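Local coordinates for japanin (Rhipicephalus appendiculatus, PDB 4BOE), which modulates the host immune response by blocking dendritic-cell differentiation from monocytes, and carries cholesterol in the pocket of its lipocalin barrel, at residues T31-Q36 against V41-I46; V65-Y70 against R95-D100. All blocks are in the same frame, centred on the assembly; numbering follows the deposited sequence.

How the contacts relate
Contact 1 is a true strand pairing, the hairpin of 31-36 with 41-46, buried in part and lined on one side by residues that touch cholesterol. Contact 2, between 65-70 and 95-100, is a small surface meeting of two aromatic side chains. They share one antiparallel sheet: strand 40-49 of contact 1 neighbours strand 59-66 of contact 2, and V41 O lies 2.8 Å from V65 N, probably hydrogen-bonded. Their chemistry follows their place in the fold. The two segments of contact 1 bury 665 Å² between them and rely on directional bonds, backbone and side chain alike; those of contact 2 bury 79 Å², through two rings and a phenol oxygen with no polar bond between the segments.

Contact 1 of 2, residues T31-Q36 against V41-I46; sequences TRYLNQ and VTRSLI. With NAG (2-acetamido-2-deoxy-beta-D-glucopyranose), chain K.
T31 and R43 meet at about a right angle on one face of an antiparallel beta hairpin in the lipocalin barrel, its segments running at 149° to each other. R43 grips T31 side-on: NE reaches OG1 at 2.8 Å and NH2 reaches the backbone O at 3.0 Å, both partners in the guanidinium plane although NH2 stands well above the carbonyl plane. With OG1 turned opposite its own backbone nitrogen (chi1 171°), T31 also donates to S44 O at 2.8 Å; threonine suits the spot, its hydroxyl both accepting and donating while CG2 gives an apolar side. Beyond this shell, A6 O and N8 O take R43 NH1 and Q10 O takes NH2; an arginine suits the place, its N-H groups serving several carbonyls at once. A leucine here would probably deprive those three carbonyls and the T31 hydroxyl of the N-H groups that R43 supplies. Cholesterol touches both T31 and R43. On their face, the methyl CG1 of V41 packs 3.6 Å from Y33 CE2. A classic bulge then shifts the register: L34 N and N35 N both donate to T42 O, at 2.8 and 3.2 Å. On the face of R32, S44 and N35, a water in the guanidinium plane accepts from R32 NH1 and bonds S44 OG. N35 and T42 lie side by side, and N35 ND2 carries the glycan through a 1.4 Å bond to NAG C1.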
# COMPACT_ATOMS: atom_id res chain seq x y z
N THR A 31 3.49 -2.96 -4.12
CA THR A 31 4.85 -2.59 -3.72
C THR A 31 5.71 -3.84 -3.56
O THR A 31 5.33 -4.76 -2.84
CB THR A 31 4.88 -1.63 -2.48
OG1 THR A 31 6.21 -1.49 -2.04
CG2 THR A 31 4.10 -2.12 -1.30
N ARG A 32 6.88 -3.88 -4.24
CA ARG A 32 7.83 -4.98 -4.12
C ARG A 32 9.02 -4.54 -3.30
O ARG A 32 9.47 -3.40 -3.39
CB ARG A 32 8.33 -5.49 -5.49
CG ARG A 32 7.28 -5.81 -6.50
CD ARG A 32 7.89 -6.67 -7.58
NE ARG A 32 6.95 -6.94 -8.67
CZ ARG A 32 6.84 -6.24 -9.79
NH1 ARG A 32 7.62 -5.18 -10.01
NH2 ARG A 32 5.95 -6.59 -10.71
N TYR A 33 9.58 -5.49 -2.56
CA TYR A 33 10.77 -5.29 -1.77
C TYR A 33 11.96 -5.27 -2.73
O TYR A 33 12.04 -6.14 -3.60
CB TYR A 33 10.93 -6.49 -0.80
CG TYR A 33 12.23 -6.51 -0.02
CD1 TYR A 33 13.39 -7.04 -0.58
CD2 TYR A 33 12.30 -6.02 1.27
CE1 TYR A 33 14.59 -7.05 0.13
CE2 TYR A 33 13.49 -6.02 1.99
CZ TYR A 33 14.62 -6.60 1.43
OH TYR A 33 15.78 -6.63 2.15
N LEU A 34 12.88 -4.33 -2.55
CA LEU A 34 14.08 -4.27 -3.41
C LEU A 34 15.33 -4.60 -2.60
O LEU A 34 16.05 -5.51 -2.93
CB LEU A 34 14.24 -2.91 -4.09
CG LEU A 34 13.06 -2.48 -4.94
CD1 LEU A 34 13.33 -1.14 -5.56
CD2 LEU A 34 12.71 -3.51 -6.02
N ASN A 35 15.56 -3.89 -1.52
CA ASN A 35 16.74 -4.18 -0.71
C ASN A 35 16.63 -3.52 0.62
O ASN A 35 15.63 -2.87 0.91
CB ASN A 35 18.04 -3.74 -1.46
CG ASN A 35 18.21 -2.28 -1.76
OD1 ASN A 35 18.12 -1.43 -0.86
ND2 ASN A 35 18.51 -1.97 -3.04
N GLN A 36 17.65 -3.67 1.43
CA GLN A 36 17.74 -3.03 2.72
C GLN A 36 19.15 -2.52 2.96
O GLN A 36 20.10 -3.24 2.69
CB GLN A 36 17.37 -4.01 3.84
CG GLN A 36 17.35 -3.33 5.21
CD GLN A 36 16.81 -4.21 6.30
OE1 GLN A 36 16.45 -5.38 6.08
NE2 GLN A 36 16.76 -3.65 7.52
N VAL A 41 14.38 0.05 4.39
CA VAL A 41 14.05 -0.93 3.36
C VAL A 41 13.67 -0.14 2.11
O VAL A 41 12.87 0.79 2.20
CB VAL A 41 12.91 -1.88 3.82
CG1 VAL A 41 12.36 -2.70 2.66
CG2 VAL A 41 13.44 -2.80 4.92
N THR A 42 14.17 -0.55 0.95
CA THR A 42 13.82 0.11 -0.30
C THR A 42 12.80 -0.77 -0.96
O THR A 42 12.99 -1.98 -1.07
CB THR A 42 15.04 0.40 -1.21
OG1 THR A 42 15.99 1.13 -0.47
CG2 THR A 42 14.68 1.25 -2.43
N ARG A 43 11.70 -0.15 -1.37
CA ARG A 43 10.66 -0.86 -2.08
C ARG A 43 10.31 -0.07 -3.35
O ARG A 43 10.54 1.14 -3.43
CB ARG A 43 9.38 -0.98 -1.23
CG ARG A 43 9.52 -1.47 0.22
CD ARG A 43 8.11 -1.65 0.84
NE ARG A 43 7.43 -2.75 0.18
CZ ARG A 43 7.50 -4.03 0.51
NH1 ARG A 43 8.13 -4.41 1.62
NH2 ARG A 43 6.88 -4.95 -0.23
N SER A 44 9.73 -0.74 -4.30
CA SER A 44 9.20 -0.08 -5.49
C SER A 44 7.70 0.15 -5.32
O SER A 44 7.06 -0.54 -4.53
CB SER A 44 9.41 -0.95 -6.73
OG SER A 44 8.68 -2.16 -6.62
N LEU A 45 7.15 1.13 -6.02
CA LEU A 45 5.73 1.38 -6.11
C LEU A 45 5.42 1.12 -7.57
O LEU A 45 5.96 1.78 -8.44
CB LEU A 45 5.38 2.81 -5.70
CG LEU A 45 3.89 3.15 -5.75
CD1 LEU A 45 3.09 2.34 -4.74
CD2 LEU A 45 3.71 4.58 -5.48
N ILE A 46 4.63 0.09 -7.85
CA ILE A 46 4.28 -0.37 -9.18
C ILE A 46 2.78 -0.12 -9.42
O ILE A 46 1.97 -0.36 -8.54
CB ILE A 46 4.61 -1.88 -9.33
CG1 ILE A 46 6.06 -2.22 -8.96
CG2 ILE A 46 4.28 -2.41 -10.72
CD1 ILE A 46 7.10 -1.50 -9.79
C1 NAG K . 18.80 -0.64 -3.50
C2 NAG K . 20.18 -0.60 -4.15
C3 NAG K . 20.49 0.86 -4.49
C4 NAG K . 19.45 1.37 -5.48
C5 NAG K . 18.04 1.14 -4.94
C6 NAG K . 16.95 1.43 -5.95
C7 NAG K . 21.49 -0.95 -2.06
C8 NAG K . 22.28 -2.00 -1.33
N2 NAG K . 21.25 -1.20 -3.36
O3 NAG K . 21.79 0.95 -5.07
O4 NAG K . 19.64 2.76 -5.72
O5 NAG K . 17.88 -0.24 -4.52
O6 NAG K . 17.21 0.82 -7.21
O7 NAG K . 21.08 0.06 -1.49
O HOH W 1 9.72 -3.83 -8.77

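Contact 2 of 2, residues V65-Y70 against R95-D100; sequences VKWEPY and RTYDND
W67 and Y97 touch although their CA atoms stand 12.7 Å apart: W67 follows V65 and K66 of strand 59-66, Y97 lies on strand 91-98, and strand 73-78 runs between those two strands in the sheet. Only long side chains bridge such a gap, and these two come from opposite directions. The six-membered ring of the indole and the tyrosine ring meet obliquely, their centroids 5.7 Å apart and their planes at 78°. The far corner of the indole does the touching: W67 CH2 lies 3.5 Å from Y97 OH, and W67 CZ2 packs 4.2 Å from Y97 CE2. W67 reaches across because its CG is placed opposite the backbone nitrogen (chi1 -179°), while Y97 sends its ring toward W67 with CG set between its own backbone N and carbonyl carbon (chi1 74°). Other residues flank both rings. Indole NE1 donates to S71 O, P69 CA rests over one face of the indole 4.1 Å above its plane, offset toward the rim, and M4 touches the same side chain; L102 packs against Y97. Tryptophan and tyrosine suit a partly exposed site, offering wide apolar surface with a polar group on each. Since the two rings share carbon and oxygen contacts without a directional bond, the pairing probably depends mainly on dispersion and shape, and the bond from NE1 to S71 O probably helps to fix the indole's rotation.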
# COMPACT_ATOMS: atom_id res chain seq x y z
N VAL A 65 11.33 2.77 3.51
CA VAL A 65 10.55 2.70 4.75
C VAL A 65 11.40 2.24 5.92
O VAL A 65 12.27 1.39 5.80
CB VAL A 65 9.25 1.84 4.62
CG1 VAL A 65 8.34 2.41 3.56
CG2 VAL A 65 9.55 0.40 4.28
N LYS A 66 11.07 2.77 7.08
CA LYS A 66 11.70 2.43 8.34
C LYS A 66 10.62 2.14 9.37
O LYS A 66 9.70 2.93 9.52
CB LYS A 66 12.57 3.61 8.85
CG LYS A 66 13.46 3.27 10.03
CD LYS A 66 14.20 4.46 10.59
CE LYS A 66 13.29 5.45 11.30
NZ LYS A 66 14.05 6.39 12.16
N TRP A 67 10.77 1.04 10.13
CA TRP A 67 9.89 0.73 11.25
C TRP A 67 10.70 0.28 12.47
O TRP A 67 11.31 -0.78 12.44
CB TRP A 67 8.85 -0.31 10.90
CG TRP A 67 7.92 -0.64 12.03
CD1 TRP A 67 7.05 0.21 12.65
CD2 TRP A 67 7.78 -1.91 12.68
NE1 TRP A 67 6.35 -0.47 13.63
CE2 TRP A 67 6.76 -1.78 13.65
CE3 TRP A 67 8.51 -3.12 12.62
CZ2 TRP A 67 6.39 -2.83 14.47
CZ3 TRP A 67 8.16 -4.15 13.48
CH2 TRP A 67 7.10 -4.00 14.38
N GLU A 68 10.70 1.09 13.53
CA GLU A 68 11.33 0.72 14.82
C GLU A 68 10.35 -0.27 15.51
O GLU A 68 9.14 -0.03 15.46
CB GLU A 68 11.49 1.95 15.73
CG GLU A 68 12.39 3.05 15.19
CD GLU A 68 13.85 2.90 15.58
OE1 GLU A 68 14.38 1.76 15.48
OE2 GLU A 68 14.45 3.91 16.01
N PRO A 69 10.84 -1.35 16.15
CA PRO A 69 9.94 -2.33 16.80
C PRO A 69 8.94 -1.72 17.78
O PRO A 69 9.26 -0.80 18.56
CB PRO A 69 10.90 -3.30 17.47
CG PRO A 69 12.12 -3.27 16.60
CD PRO A 69 12.24 -1.84 16.14
N TYR A 70 7.67 -2.13 17.60
CA TYR A 70 6.52 -1.66 18.36
C TYR A 70 6.21 -0.20 18.15
O TYR A 70 5.45 0.37 18.93
CB TYR A 70 6.65 -2.00 19.84
CG TYR A 70 6.72 -3.49 20.06
CD1 TYR A 70 5.58 -4.27 20.00
CD2 TYR A 70 7.92 -4.11 20.41
CE1 TYR A 70 5.63 -5.65 20.20
CE2 TYR A 70 7.98 -5.49 20.63
CZ TYR A 70 6.83 -6.26 20.52
OH TYR A 70 6.83 -7.62 20.71
N ARG A 95 -2.35 1.07 12.05
CA ARG A 95 -3.54 0.74 12.82
C ARG A 95 -3.38 -0.65 13.33
O ARG A 95 -3.43 -0.88 14.53
CB ARG A 95 -4.83 0.89 11.99
CG ARG A 95 -5.02 2.23 11.35
CD ARG A 95 -4.83 3.36 12.31
NE ARG A 95 -5.89 3.45 13.32
CZ ARG A 95 -6.93 4.28 13.28
NH1 ARG A 95 -7.13 5.06 12.24
NH2 ARG A 95 -7.81 4.29 14.28
N THR A 96 -3.16 -1.57 12.42
CA THR A 96 -2.90 -2.95 12.77
C THR A 96 -2.21 -3.68 11.62
O THR A 96 -2.11 -3.18 10.50
CB THR A 96 -4.18 -3.66 13.28
OG1 THR A 96 -3.78 -4.93 13.77
CG2 THR A 96 -5.22 -3.83 12.20
N TYR A 97 -1.72 -4.84 11.93
CA TYR A 97 -1.03 -5.67 10.94
C TYR A 97 -0.98 -7.10 11.41
O TYR A 97 -1.21 -7.39 12.57
CB TYR A 97 0.39 -5.12 10.64
CG TYR A 97 1.44 -5.35 11.71
CD1 TYR A 97 2.17 -6.53 11.76
CD2 TYR A 97 1.68 -4.39 12.70
CE1 TYR A 97 3.11 -6.75 12.76
CE2 TYR A 97 2.65 -4.60 13.68
CZ TYR A 97 3.33 -5.80 13.72
OH TYR A 97 4.30 -6.06 14.66
N ASP A 98 -0.65 -7.97 10.51
CA ASP A 98 -0.39 -9.39 10.72
C ASP A 98 0.67 -9.77 9.65
O ASP A 98 1.20 -8.89 8.97
CB ASP A 98 -1.68 -10.20 10.58
CG ASP A 98 -1.71 -11.55 11.29
OD1 ASP A 98 -0.62 -12.15 11.48
OD2 ASP A 98 -2.80 -12.02 11.63
N ASN A 99 0.96 -11.06 9.49
CA ASN A 99 1.94 -11.53 8.51
C ASN A 99 1.58 -11.15 7.08
O ASN A 99 2.47 -10.92 6.28
CB ASN A 99 2.07 -13.07 8.58
CG ASN A 99 2.64 -13.54 9.89
OD1 ASN A 99 3.68 -13.04 10.33
ND2 ASN A 99 1.99 -14.50 10.53
N ASP A 100 0.26 -11.09 6.76
CA ASP A 100 -0.16 -10.88 5.41
C ASP A 100 -1.06 -9.68 5.19
O ASP A 100 -1.60 -9.54 4.09
CB ASP A 100 -0.78 -12.20 4.90
CG ASP A 100 0.27 -13.33 4.80
OD1 ASP A 100 1.02 -13.37 3.80
OD2 ASP A 100 0.41 -14.09 5.76